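PDB 5VTL: Tb427.07.360- putative uncharacterized metacyclic invariant surface protein from Trypanosoma brucei from Trypanosoma brucei, which is of unknown function but, as an invariant surface protein with an extended helical architecture, is probably displayed on the surface of the metacyclic parasite. Local coordinates for residues C11-G23 / G131-L144. Numbering follows the deposited sequence.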
loop_
_atom_site.group_PDB
_atom_site.type_symbol
_atom_site.label_atom_id
_atom_site.label_comp_id
_atom_site.label_asym_id
_atom_site.label_seq_id
_atom_site.Cartn_x
_atom_site.Cartn_y
_atom_site.Cartn_z
ATOM N N CYS A 11 -13.060 20.643 -0.169
ATOM C CA CYS A 11 -11.922 20.631 -1.068
ATOM C C CYS A 11 -10.940 19.498 -0.722
ATOM O O CYS A 11 -10.482 18.757 -1.589
ATOM C CB CYS A 11 -11.217 21.988 -1.070
ATOM S SG CYS A 11 -9.845 21.985 -2.242
ATOM N N LEU A 12 -10.631 19.341 0.558
ATOM C CA LEU A 12 -9.792 18.227 0.993
ATOM C C LEU A 12 -10.352 16.889 0.525
ATOM O O LEU A 12 -9.607 16.023 0.046
ATOM C CB LEU A 12 -9.646 18.247 2.513
ATOM C CG LEU A 12 -8.568 17.350 3.126
ATOM C CD1 LEU A 12 -8.102 17.946 4.464
ATOM C CD2 LEU A 12 -9.088 15.931 3.357
ATOM N N PHE A 13 -11.664 16.734 0.624
ATOM C CA PHE A 13 -12.325 15.489 0.228
ATOM C C PHE A 13 -12.230 15.276 -1.304
ATOM O O PHE A 13 -11.880 14.192 -1.782
ATOM C CB PHE A 13 -13.784 15.546 0.695
ATOM C CG PHE A 13 -14.536 14.260 0.534
ATOM C CD1 PHE A 13 -13.887 13.038 0.606
ATOM C CD2 PHE A 13 -15.901 14.278 0.276
ATOM C CE1 PHE A 13 -14.588 11.859 0.456
ATOM C CE2 PHE A 13 -16.610 13.091 0.126
ATOM C CZ PHE A 13 -15.950 11.886 0.211
ATOM N N SER A 14 -12.527 16.319 -2.075
ATOM C CA SER A 14 -12.429 16.229 -3.524
ATOM C C SER A 14 -11.014 15.886 -3.997
ATOM O O SER A 14 -10.810 14.998 -4.854
ATOM C CB SER A 14 -12.875 17.532 -4.159
ATOM O OG SER A 14 -12.736 17.465 -5.570
ATOM N N GLU A 15 -10.019 16.590 -3.465
ATOM C CA GLU A 15 -8.649 16.352 -3.899
ATOM C C GLU A 15 -8.168 14.965 -3.446
ATOM O O GLU A 15 -7.390 14.312 -4.124
ATOM C CB GLU A 15 -7.733 17.482 -3.407
ATOM C CG GLU A 15 -8.091 18.809 -4.089
ATOM C CD GLU A 15 -7.227 19.988 -3.689
ATOM O OE1 GLU A 15 -6.616 19.952 -2.603
ATOM O OE2 GLU A 15 -7.173 20.966 -4.495
ATOM N N ALA A 16 -8.661 14.504 -2.306
ATOM C CA ALA A 16 -8.397 13.136 -1.871
ATOM C C ALA A 16 -8.939 12.116 -2.879
ATOM O O ALA A 16 -8.228 11.206 -3.290
ATOM C CB ALA A 16 -9.012 12.906 -0.477
ATOM N N LEU A 17 -10.201 12.269 -3.279
ATOM C CA LEU A 17 -10.832 11.317 -4.179
ATOM C C LEU A 17 -10.155 11.359 -5.540
ATOM O O LEU A 17 -9.942 10.319 -6.144
ATOM C CB LEU A 17 -12.314 11.633 -4.344
ATOM C CG LEU A 17 -13.175 11.441 -3.096
ATOM C CD1 LEU A 17 -14.543 12.100 -3.305
ATOM C CD2 LEU A 17 -13.295 9.967 -2.777
ATOM N N HIS A 18 -9.812 12.551 -6.026
ATOM C CA HIS A 18 -9.127 12.630 -7.314
ATOM C C HIS A 18 -7.705 12.119 -7.260
ATOM O O HIS A 18 -7.099 11.821 -8.297
ATOM C CB HIS A 18 -9.123 14.055 -7.833
ATOM C CG HIS A 18 -10.431 14.463 -8.414
ATOM N ND1 HIS A 18 -11.312 15.292 -7.754
ATOM C CD2 HIS A 18 -11.028 14.118 -9.579
ATOM C CE1 HIS A 18 -12.389 15.458 -8.504
ATOM N NE2 HIS A 18 -12.241 14.759 -9.615
ATOM N N GLY A 19 -7.147 12.076 -6.060
ATOM C CA GLY A 19 -5.813 11.549 -5.882
ATOM C C GLY A 19 -5.721 10.037 -5.877
ATOM O O GLY A 19 -4.649 9.492 -6.096
ATOM N N ILE A 20 -6.844 9.368 -5.645
ATOM C CA ILE A 20 -6.879 7.908 -5.477
ATOM C C ILE A 20 -6.234 7.139 -6.643
ATOM O O ILE A 20 -5.446 6.232 -6.414
ATOM C CB ILE A 20 -8.334 7.390 -5.248
ATOM C CG1 ILE A 20 -8.887 7.849 -3.881
ATOM C CG2 ILE A 20 -8.432 5.861 -5.381
ATOM C CD1 ILE A 20 -8.383 7.132 -2.697
ATOM N N PRO A 21 -6.562 7.504 -7.896
ATOM C CA PRO A 21 -5.925 6.788 -9.017
ATOM C C PRO A 21 -4.419 6.874 -8.962
ATOM O O PRO A 21 -3.744 5.895 -9.274
ATOM C CB PRO A 21 -6.456 7.504 -10.270
ATOM C CG PRO A 21 -7.648 8.252 -9.844
ATOM C CD PRO A 21 -7.582 8.463 -8.347
ATOM N N PHE A 22 -3.885 8.018 -8.552
ATOM C CA PHE A 22 -2.440 8.177 -8.479
ATOM C C PHE A 22 -1.865 7.342 -7.330
ATOM O O PHE A 22 -0.845 6.670 -7.486
ATOM C CB PHE A 22 -2.058 9.644 -8.319
ATOM C CG PHE A 22 -2.500 10.505 -9.461
ATOM C CD1 PHE A 22 -1.720 10.628 -10.601
ATOM C CD2 PHE A 22 -3.690 11.200 -9.396
ATOM C CE1 PHE A 22 -2.112 11.412 -11.646
ATOM C CE2 PHE A 22 -4.090 11.993 -10.449
ATOM C CZ PHE A 22 -3.292 12.098 -11.577
ATOM N N GLY A 23 -2.516 7.372 -6.175
ATOM C CA GLY A 23 -1.996 6.654 -5.038
ATOM C C GLY A 23 -1.951 5.156 -5.279
ATOM O O GLY A 23 -1.004 4.491 -4.881
ATOM N N GLY A 131 -10.150 27.240 -6.619
ATOM C CA GLY A 131 -8.779 26.759 -6.821
ATOM C C GLY A 131 -8.590 25.282 -6.483
ATOM O O GLY A 131 -7.477 24.765 -6.474
ATOM N N CYS A 132 -9.694 24.613 -6.208
ATOM C CA CYS A 132 -9.653 23.259 -5.676
ATOM C C CYS A 132 -9.549 22.246 -6.799
ATOM O O CYS A 132 -10.516 21.589 -7.138
ATOM C CB CYS A 132 -10.913 22.984 -4.826
ATOM S SG CYS A 132 -10.776 21.422 -3.988
ATOM N N SER A 133 -8.367 22.132 -7.398
ATOM C CA SER A 133 -8.234 21.316 -8.606
ATOM C C SER A 133 -6.914 20.585 -8.635
ATOM O O SER A 133 -6.438 20.221 -9.708
ATOM C CB SER A 133 -8.325 22.215 -9.824
ATOM O OG SER A 133 -7.323 23.219 -9.754
ATOM N N LEU A 134 -6.333 20.375 -7.453
ATOM C CA LEU A 134 -5.040 19.705 -7.326
ATOM C C LEU A 134 -5.218 18.367 -6.605
ATOM O O LEU A 134 -5.377 18.349 -5.353
ATOM C CB LEU A 134 -4.079 20.602 -6.560
ATOM C CG LEU A 134 -2.638 20.104 -6.409
ATOM C CD1 LEU A 134 -1.991 19.803 -7.759
ATOM C CD2 LEU A 134 -1.813 21.122 -5.650
ATOM N N PRO A 135 -5.198 17.248 -7.376
ATOM C CA PRO A 135 -5.352 15.935 -6.746
ATOM C C PRO A 135 -4.284 15.697 -5.704
ATOM O O PRO A 135 -3.134 16.079 -5.900
ATOM C CB PRO A 135 -5.202 14.944 -7.922
ATOM C CG PRO A 135 -5.611 15.722 -9.115
ATOM C CD PRO A 135 -5.094 17.123 -8.843
ATOM N N ASN A 136 -4.681 15.088 -4.593
ATOM C CA ASN A 136 -3.766 14.785 -3.534
ATOM C C ASN A 136 -3.163 13.425 -3.792
ATOM O O ASN A 136 -3.725 12.406 -3.424
ATOM C CB ASN A 136 -4.502 14.821 -2.198
ATOM C CG ASN A 136 -3.604 14.529 -1.043
ATOM O OD1 ASN A 136 -2.418 14.294 -1.221
ATOM N ND2 ASN A 136 -4.165 14.518 0.156
ATOM N N ARG A 137 -2.003 13.421 -4.428
ATOM C CA ARG A 137 -1.336 12.191 -4.763
ATOM C C ARG A 137 -0.827 11.476 -3.493
ATOM O O ARG A 137 -0.427 10.322 -3.543
ATOM C CB ARG A 137 -0.174 12.479 -5.699
ATOM C CG ARG A 137 -0.574 13.197 -6.955
ATOM C CD ARG A 137 0.544 13.153 -7.989
ATOM N NE ARG A 137 0.023 13.581 -9.283
ATOM C CZ ARG A 137 0.619 13.358 -10.445
ATOM N NH1 ARG A 137 1.777 12.712 -10.499
ATOM N NH2 ARG A 137 0.042 13.803 -11.552
ATOM N N GLY A 138 -0.851 12.170 -2.361
ATOM C CA GLY A 138 -0.460 11.572 -1.093
ATOM C C GLY A 138 -1.624 10.937 -0.343
ATOM O O GLY A 138 -1.495 10.560 0.814
ATOM N N VAL A 139 -2.764 10.806 -1.000
ATOM C CA VAL A 139 -3.942 10.233 -0.362
ATOM C C VAL A 139 -3.662 8.818 0.180
ATOM O O VAL A 139 -2.879 8.063 -0.389
ATOM C CB VAL A 139 -5.145 10.225 -1.352
ATOM C CG1 VAL A 139 -4.882 9.310 -2.522
ATOM C CG2 VAL A 139 -6.446 9.848 -0.653
ATOM N N ASN A 140 -4.288 8.489 1.303
ATOM C CA ASN A 140 -4.190 7.165 1.891
ATOM C C ASN A 140 -5.380 7.019 2.820
ATOM O O ASN A 140 -6.223 7.911 2.868
ATOM C CB ASN A 140 -2.844 6.964 2.608
ATOM C CG ASN A 140 -2.555 8.022 3.666
ATOM O OD1 ASN A 140 -3.467 8.626 4.243
ATOM N ND2 ASN A 140 -1.287 8.239 3.934
ATOM N N SER A 141 -5.460 5.930 3.572
ATOM C CA SER A 141 -6.627 5.741 4.416
ATOM C C SER A 141 -6.726 6.834 5.462
ATOM O O SER A 141 -7.835 7.232 5.827
ATOM C CB SER A 141 -6.624 4.379 5.109
ATOM O OG SER A 141 -6.629 3.307 4.205
ATOM N N TRP A 142 -5.580 7.327 5.938
ATOM C CA TRP A 142 -5.586 8.359 6.992
ATOM C C TRP A 142 -6.236 9.638 6.446
ATOM O O TRP A 142 -7.104 10.229 7.084
ATOM C CB TRP A 142 -4.168 8.624 7.551
ATOM C CG TRP A 142 -4.130 9.696 8.621
ATOM C CD1 TRP A 142 -4.290 9.524 9.982
ATOM C CD2 TRP A 142 -3.922 11.104 8.422
ATOM N NE1 TRP A 142 -4.184 10.734 10.623
ATOM C CE2 TRP A 142 -3.963 11.717 9.693
ATOM C CE3 TRP A 142 -3.704 11.907 7.294
ATOM C CZ2 TRP A 142 -3.811 13.081 9.860
ATOM C CZ3 TRP A 142 -3.550 13.254 7.470
ATOM C CH2 TRP A 142 -3.606 13.828 8.750
ATOM N N VAL A 143 -5.837 10.053 5.242
ATOM C CA VAL A 143 -6.446 11.211 4.598
ATOM C C VAL A 143 -7.955 11.024 4.381
ATOM O O VAL A 143 -8.729 11.948 4.580
ATOM C CB VAL A 143 -5.767 11.508 3.234
ATOM C CG1 VAL A 143 -6.501 12.630 2.465
ATOM C CG2 VAL A 143 -4.291 11.865 3.445
ATOM N N LEU A 144 -8.383 9.837 3.964
ATOM C CA LEU A 144 -9.818 9.612 3.771
ATOM C C LEU A 144 -10.574 9.688 5.098
ATOM O O LEU A 144 -11.699 10.172 5.148
ATOM C CB LEU A 144 -10.096 8.264 3.093
ATOM C CG LEU A 144 -9.559 8.072 1.670
ATOM C CD1 LEU A 144 -9.837 6.660 1.225
ATOM C CD2 LEU A 144 -10.162 9.047 0.707
HETATM O O HOH W 1 -6.712 15.918 0.255
HETATM O O HOH W 2 -10.673 18.742 -6.966
HETATM O O HOH W 3 -6.345 23.265 -3.841
#
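A disulfide between Cys11 and Cys132 pins the irregular loop that follows helix 123-130 to the flank of helix 4-58, along which it runs before entering helix 141-154. The two SG atoms are bonded at 2.1 Å with a chi3 of 102°. One turn on, the side chain of Glu15, extended beyond CG, runs along the loop, its CG and CD beside Cys132 SG and the Leu134 carbonyl. Leu134 N donates to Glu15 OE2 at 3.1 Å, approaching from above the carboxylate plane. The helix backbone takes part too: Asn136 N gives a nearly straight bond (174°) to Glu15 O, 2.9 Å away, while Gly19, lacking a side chain, brings its CA to 3.3 Å from Asn136 O in a CA-H...O contact. Farther along, the guanidinium of Arg137 lies flat over one face of Phe22, centres 4.1 Å apart and planes at 19°, a cation-pi stack. Where Ala16 and Ile20 face Val139, Val143 and Leu144, Val139 CG2 packs at 3.9 Å on Ile20 CD1, and Ile20 continues this packing onto Tyr174 of helix 157-209. Val143 CG1 reaches Ala16 CB, also at 3.9 Å. Asn136 OD1 accepts Gly138 N in an Asx turn within the type I turn Asn136-Val139; Asn140 OD1 then takes Val143 N at 2.9 Å. A disulfide thus ties an interhelical loop to a long helix of an elongated helical bundle, and the loop ends at an Asn N-cap.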